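PDB 3ZID: tubulin-like protein CetZ, which binds GTP, has GTPase activity and, as a cytoskeletal protein of the tubulin/FtsZ superfamily, probably takes part in the control of archaeal cell shape. Local coordinates for residues Glu206-Glu211 against Thr216-Phe221; Asp287-Glu292 against Lys305-Lys310. All coordinates share one frame; numbering follows the deposited sequence.

Interaction 1: Glu206-Glu211 against Thr216-Phe221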
loop_
_atom_site.group_PDB
_atom_site.type_symbol
_atom_site.label_atom_id
_atom_site.label_comp_id
_atom_site.label_asym_id
_atom_site.label_seq_id
_atom_site.Cartn_x
_atom_site.Cartn_y
_atom_site.Cartn_z
ATOM N N GLU A 206 -12.615 -6.549 9.845
ATOM C CA GLU A 206 -13.721 -7.413 10.286
ATOM C C GLU A 206 -13.226 -8.738 10.874
ATOM O O GLU A 206 -13.624 -9.129 11.964
ATOM C CB GLU A 206 -14.695 -7.670 9.132
ATOM C CG GLU A 206 -15.987 -8.366 9.570
ATOM C CD GLU A 206 -17.082 -8.306 8.519
ATOM O OE1 GLU A 206 -16.815 -8.648 7.347
ATOM O OE2 GLU A 206 -18.212 -7.916 8.877
ATOM N N ALA A 207 -12.337 -9.402 10.151
ATOM C CA ALA A 207 -11.744 -10.650 10.593
ATOM C C ALA A 207 -11.048 -10.470 11.934
ATOM O O ALA A 207 -11.292 -11.233 12.868
ATOM C CB ALA A 207 -10.750 -11.162 9.562
ATOM N N LEU A 208 -10.184 -9.463 12.034
ATOM C CA LEU A 208 -9.466 -9.213 13.289
ATOM C C LEU A 208 -10.417 -8.890 14.436
ATOM O O LEU A 208 -10.175 -9.268 15.582
ATOM C CB LEU A 208 -8.430 -8.092 13.123
ATOM C CG LEU A 208 -7.253 -8.375 12.182
ATOM C CD1 LEU A 208 -6.415 -7.120 11.885
ATOM C CD2 LEU A 208 -6.368 -9.472 12.728
ATOM N N ASP A 209 -11.520 -8.219 14.126
ATOM C CA ASP A 209 -12.427 -7.798 15.175
ATOM C C ASP A 209 -13.394 -8.854 15.670
ATOM O O ASP A 209 -13.776 -8.841 16.829
ATOM C CB ASP A 209 -13.267 -6.611 14.721
ATOM C CG ASP A 209 -13.903 -5.888 15.880
ATOM O OD1 ASP A 209 -13.367 -5.988 17.007
ATOM O OD2 ASP A 209 -14.987 -5.297 15.687
ATOM N N SER A 210 -13.732 -9.808 14.821
ATOM C CA SER A 210 -14.783 -10.753 15.169
ATOM C C SER A 210 -14.265 -11.898 16.028
ATOM O O SER A 210 -14.983 -12.420 16.864
ATOM C CB SER A 210 -15.417 -11.310 13.890
ATOM O OG SER A 210 -14.500 -12.126 13.191
ATOM N N GLU A 211 -13.015 -12.284 15.830
ATOM C CA GLU A 211 -12.450 -13.376 16.605
ATOM C C GLU A 211 -11.733 -12.858 17.850
ATOM O O GLU A 211 -11.049 -13.610 18.544
ATOM C CB GLU A 211 -11.522 -14.240 15.729
ATOM C CG GLU A 211 -10.280 -13.530 15.181
ATOM C CD GLU A 211 -9.330 -14.476 14.445
ATOM O OE1 GLU A 211 -9.632 -15.686 14.364
ATOM O OE2 GLU A 211 -8.284 -14.009 13.941
ATOM N N THR A 216 -4.132 -8.554 22.225
ATOM C CA THR A 216 -3.043 -9.495 21.918
ATOM C C THR A 216 -3.411 -10.478 20.796
ATOM O O THR A 216 -2.557 -11.220 20.294
ATOM C CB THR A 216 -2.636 -10.352 23.148
ATOM O OG1 THR A 216 -3.736 -11.187 23.525
ATOM C CG2 THR A 216 -2.216 -9.486 24.322
ATOM N N ASP A 217 -4.681 -10.480 20.403
ATOM C CA ASP A 217 -5.128 -11.312 19.304
ATOM C C ASP A 217 -4.614 -10.774 17.967
ATOM O O ASP A 217 -4.770 -11.430 16.937
ATOM C CB ASP A 217 -6.652 -11.421 19.271
ATOM C CG ASP A 217 -7.179 -12.456 20.238
ATOM O OD1 ASP A 217 -6.472 -13.459 20.480
ATOM O OD2 ASP A 217 -8.297 -12.259 20.759
ATOM N N LEU A 218 -4.019 -9.579 17.978
ATOM C CA LEU A 218 -3.361 -9.047 16.778
ATOM C C LEU A 218 -2.002 -9.696 16.554
ATOM O O LEU A 218 -1.324 -9.413 15.562
ATOM C CB LEU A 218 -3.164 -7.536 16.898
ATOM C CG LEU A 218 -4.345 -6.588 16.843
ATOM C CD1 LEU A 218 -3.853 -5.190 17.139
ATOM C CD2 LEU A 218 -4.931 -6.644 15.442
ATOM N N GLY A 219 -1.650 -10.589 17.474
ATOM C CA GLY A 219 -0.362 -11.261 17.530
ATOM C C GLY A 219 0.002 -12.044 16.292
ATOM O O GLY A 219 1.113 -11.911 15.765
ATOM N N ASP A 220 -0.937 -12.875 15.840
ATOM C CA ASP A 220 -0.728 -13.701 14.655
ATOM C C ASP A 220 -0.548 -12.843 13.401
ATOM O O ASP A 220 0.354 -13.070 12.589
ATOM C CB ASP A 220 -1.875 -14.694 14.475
ATOM C CG ASP A 220 -1.919 -15.745 15.579
ATOM O OD1 ASP A 220 -1.149 -15.627 16.560
ATOM O OD2 ASP A 220 -2.724 -16.693 15.463
ATOM N N PHE A 221 -1.382 -11.827 13.278
ATOM C CA PHE A 221 -1.262 -10.881 12.183
ATOM C C PHE A 221 0.120 -10.209 12.202
ATOM O O PHE A 221 0.816 -10.157 11.182
ATOM C CB PHE A 221 -2.397 -9.860 12.262
ATOM C CG PHE A 221 -2.328 -8.797 11.213
ATOM C CD1 PHE A 221 -2.453 -9.120 9.870
ATOM C CD2 PHE A 221 -2.184 -7.468 11.571
ATOM C CE1 PHE A 221 -2.391 -8.130 8.893
ATOM C CE2 PHE A 221 -2.131 -6.474 10.604
ATOM C CZ PHE A 221 -2.228 -6.804 9.263
#
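Leu208, in the last turn of helix 186-210, meets Leu218 and Phe221 where, in the tubulin/FtsZ fold, this long central helix ends and a short connection leads into helix 219-225. The closest backbone approach, Leu208 CA to Leu218 CA, is 7.0 Å, close enough for the branched ends to mesh. With CG anti to its carbonyl carbon (chi1 -66°), Leu208 directs both methyls at the two partners. Its CD1 touches CD2 of Leu218 at 3.9 Å, the two side chains crossing nearly at right angles, while its CD2 lies 4.0 Å from CB of Phe221. Phe221 differs, with CG anti to the backbone N (chi1 177°), and presents one ring face to Leu208. Val138 and Thr136 of strand 136-143 also border this apolar patch, touching Phe221 and Leu218 respectively, and Met274 of strand 270-279 adds to it at Phe221. At the solvent side, Asp217 OD2 accepts hydrogen bonds from the backbone N of Leu213 and of Ser214, tying the carboxylate to the connecting turn. Over the Phe221 ring, Leu208 CD1 stands 4.3 Å above the plane, displaced toward the rim.

Interaction 2: Asp287-Glu292 against Lys305-Lys310; sequences DEITKE and KGIVIK
Ile289 and Thr290 of helix 286-296 face Lys305 and Ile307 of strand 302-309 within a beta-alpha-beta unit: the helix connects strand 270-279 to its parallel neighbour 302-309, an edge strand of the four-stranded mixed sheet. The local axes run nearly antiparallel, at 153°, and approach to 10.3 Å, a spacing that leaves one layer of side chains between helix and sheet.

Apolar packing comes first. Ile289 CD1 meets Ile307 CD1 end to end at 4.3 Å, and Ile289 CG2 lies at the same distance from Lys305 CD, a methylene of the lysine chain. One isoleucine therefore uses two different branches on residues two apart along the strand. Ile277 of strand 270-279 and Ile246 of helix 246-252 also pack on Ile289, burying it.

The second kind joins an aliphatic chain to a hydroxyl. Lys305 is extended through chi2 and chi3, then bends at chi4 (63°); its CE comes 3.5 Å from Thr290 OG1, whereas NZ stays 4.1 Å from that oxygen. Thr290 OG1 is instead hydrogen-bonded to the carbonyl oxygen of Val286, one turn earlier.

Within these two segments the one salt bridge lies along the helix. Lys291 NZ bonds Asp287 OD2 at 2.7 Å, an i to i+4 salt bridge in which the ammonium nitrogen lies above the Asp287 carboxylate, 42° out of its plane.

No hydrogen bond or salt bridge spans the two segments, which implies that helix and strand are held here by van der Waals contact, with Lys305 CD serving as apolar surface for Ile289.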
loop_
_atom_site.group_PDB
_atom_site.type_symbol
_atom_site.label_atom_id
_atom_site.label_comp_id
_atom_site.label_asym_id
_atom_site.label_seq_id
_atom_site.Cartn_x
_atom_site.Cartn_y
_atom_site.Cartn_z
ATOM N N ASP A 287 -12.634 -29.482 8.941
ATOM C CA ASP A 287 -11.721 -30.539 8.552
ATOM C C ASP A 287 -11.167 -30.314 7.164
ATOM O O ASP A 287 -9.959 -30.427 6.940
ATOM C CB ASP A 287 -12.445 -31.885 8.590
ATOM C CG ASP A 287 -11.523 -33.047 8.298
ATOM O OD1 ASP A 287 -10.310 -32.937 8.573
ATOM O OD2 ASP A 287 -12.007 -34.068 7.771
ATOM N N GLU A 288 -12.047 -29.977 6.231
ATOM C CA GLU A 288 -11.625 -29.671 4.862
ATOM C C GLU A 288 -10.711 -28.442 4.830
ATOM O O GLU A 288 -9.702 -28.435 4.140
ATOM C CB GLU A 288 -12.840 -29.450 3.947
ATOM C CG GLU A 288 -12.509 -28.794 2.627
ATOM C CD GLU A 288 -13.742 -28.433 1.809
ATOM O OE1 GLU A 288 -14.838 -28.331 2.404
ATOM O OE2 GLU A 288 -13.605 -28.212 0.580
ATOM N N ILE A 289 -11.072 -27.398 5.570
ATOM C CA ILE A 289 -10.275 -26.168 5.568
ATOM C C ILE A 289 -8.881 -26.465 6.112
ATOM O O ILE A 289 -7.876 -26.019 5.562
ATOM C CB ILE A 289 -10.946 -25.074 6.389
ATOM C CG1 ILE A 289 -12.243 -24.640 5.697
ATOM C CG2 ILE A 289 -9.990 -23.885 6.587
ATOM C CD1 ILE A 289 -13.274 -24.004 6.622
ATOM N N THR A 290 -8.840 -27.232 7.194
ATOM C CA THR A 290 -7.598 -27.619 7.833
ATOM C C THR A 290 -6.683 -28.375 6.875
ATOM O O THR A 290 -5.487 -28.064 6.772
ATOM C CB THR A 290 -7.875 -28.416 9.108
ATOM O OG1 THR A 290 -8.585 -27.561 10.018
ATOM C CG2 THR A 290 -6.576 -28.857 9.763
ATOM N N LYS A 291 -7.264 -29.322 6.142
ATOM C CA LYS A 291 -6.534 -30.108 5.156
ATOM C C LYS A 291 -5.964 -29.220 4.058
ATOM O O LYS A 291 -4.800 -29.368 3.670
ATOM C CB LYS A 291 -7.440 -31.183 4.547
ATOM C CG LYS A 291 -7.694 -32.359 5.449
ATOM C CD LYS A 291 -8.878 -33.179 4.959
ATOM C CE LYS A 291 -9.159 -34.348 5.889
ATOM N NZ LYS A 291 -10.507 -34.932 5.649
ATOM N N GLU A 292 -6.759 -28.256 3.597
ATOM C CA GLU A 292 -6.260 -27.303 2.607
ATOM C C GLU A 292 -5.134 -26.438 3.134
ATOM O O GLU A 292 -4.164 -26.191 2.423
ATOM C CB GLU A 292 -7.388 -26.441 2.057
ATOM C CG GLU A 292 -8.418 -27.250 1.286
ATOM C CD GLU A 292 -7.797 -28.010 0.117
ATOM O OE1 GLU A 292 -6.843 -27.481 -0.502
ATOM O OE2 GLU A 292 -8.259 -29.137 -0.179
ATOM N N LYS A 305 -4.750 -19.614 10.341
ATOM C CA LYS A 305 -6.057 -19.611 9.727
ATOM C C LYS A 305 -7.088 -19.097 10.679
ATOM O O LYS A 305 -6.934 -19.208 11.896
ATOM C CB LYS A 305 -6.429 -21.005 9.231
ATOM C CG LYS A 305 -6.868 -21.946 10.327
ATOM C CD LYS A 305 -7.077 -23.327 9.746
ATOM C CE LYS A 305 -7.833 -24.217 10.712
ATOM N NZ LYS A 305 -9.182 -23.656 10.942
ATOM N N GLY A 306 -8.114 -18.480 10.115
ATOM C CA GLY A 306 -9.234 -17.989 10.879
ATOM C C GLY A 306 -10.511 -18.301 10.120
ATOM O O GLY A 306 -10.556 -18.202 8.905
ATOM N N ILE A 307 -11.550 -18.696 10.838
ATOM C CA ILE A 307 -12.849 -18.876 10.223
ATOM C C ILE A 307 -13.813 -17.858 10.824
ATOM O O ILE A 307 -13.838 -17.665 12.037
ATOM C CB ILE A 307 -13.336 -20.315 10.392
ATOM C CG1 ILE A 307 -12.183 -21.271 10.098
ATOM C CG2 ILE A 307 -14.425 -20.619 9.429
ATOM C CD1 ILE A 307 -12.405 -22.678 10.599
ATOM N N VAL A 308 -14.545 -17.143 9.967
ATOM C CA VAL A 308 -15.524 -16.180 10.442
ATOM C C VAL A 308 -16.880 -16.529 9.860
ATOM O O VAL A 308 -17.064 -16.508 8.654
ATOM C CB VAL A 308 -15.173 -14.725 10.040
ATOM C CG1 VAL A 308 -16.168 -13.748 10.677
ATOM C CG2 VAL A 308 -13.746 -14.384 10.468
ATOM N N ILE A 309 -17.832 -16.835 10.728
ATOM C CA ILE A 309 -19.169 -17.120 10.281
ATOM C C ILE A 309 -19.917 -15.833 10.020
ATOM O O ILE A 309 -20.021 -14.968 10.881
ATOM C CB ILE A 309 -19.908 -17.994 11.289
ATOM C CG1 ILE A 309 -19.068 -19.248 11.546
ATOM C CG2 ILE A 309 -21.345 -18.310 10.771
ATOM C CD1 ILE A 309 -19.610 -20.143 12.584
ATOM N N LYS A 310 -20.431 -15.709 8.811
ATOM C CA LYS A 310 -21.198 -14.548 8.441
ATOM C C LYS A 310 -21.953 -14.943 7.190
ATOM O O LYS A 310 -21.359 -15.469 6.242
ATOM C CB LYS A 310 -20.275 -13.352 8.162
ATOM C CG LYS A 310 -21.013 -12.063 7.853
ATOM C CD LYS A 310 -20.046 -11.010 7.291
ATOM C CE LYS A 310 -20.752 -9.724 6.865
ATOM N NZ LYS A 310 -19.806 -8.792 6.178
#

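How the interactions relate
Interaction 1 closes before interaction 2 opens along the chain, yet their centres are only 15 Å apart, and segments 206-211 and 305-310 meet directly. Glu206 OE1 forms a salt bridge with Lys310 NZ at 3.2 Å. Beside it, Ser210 OG packs against Val308 CG1 at 3.4 Å, and Ala207 CA lies 4.2 Å from Val308 CG2. Strand 302-309 thus uses both sides: Lys305 and Ile307 turn to helix 286-296, while Val308 turns to the end of helix 186-210, linking the mixed sheet to the central helix. Both contacts lie away from the GTP-binding residues and are structural packing, although helix 186-210 also carries Asn194, a GTP-binding residue.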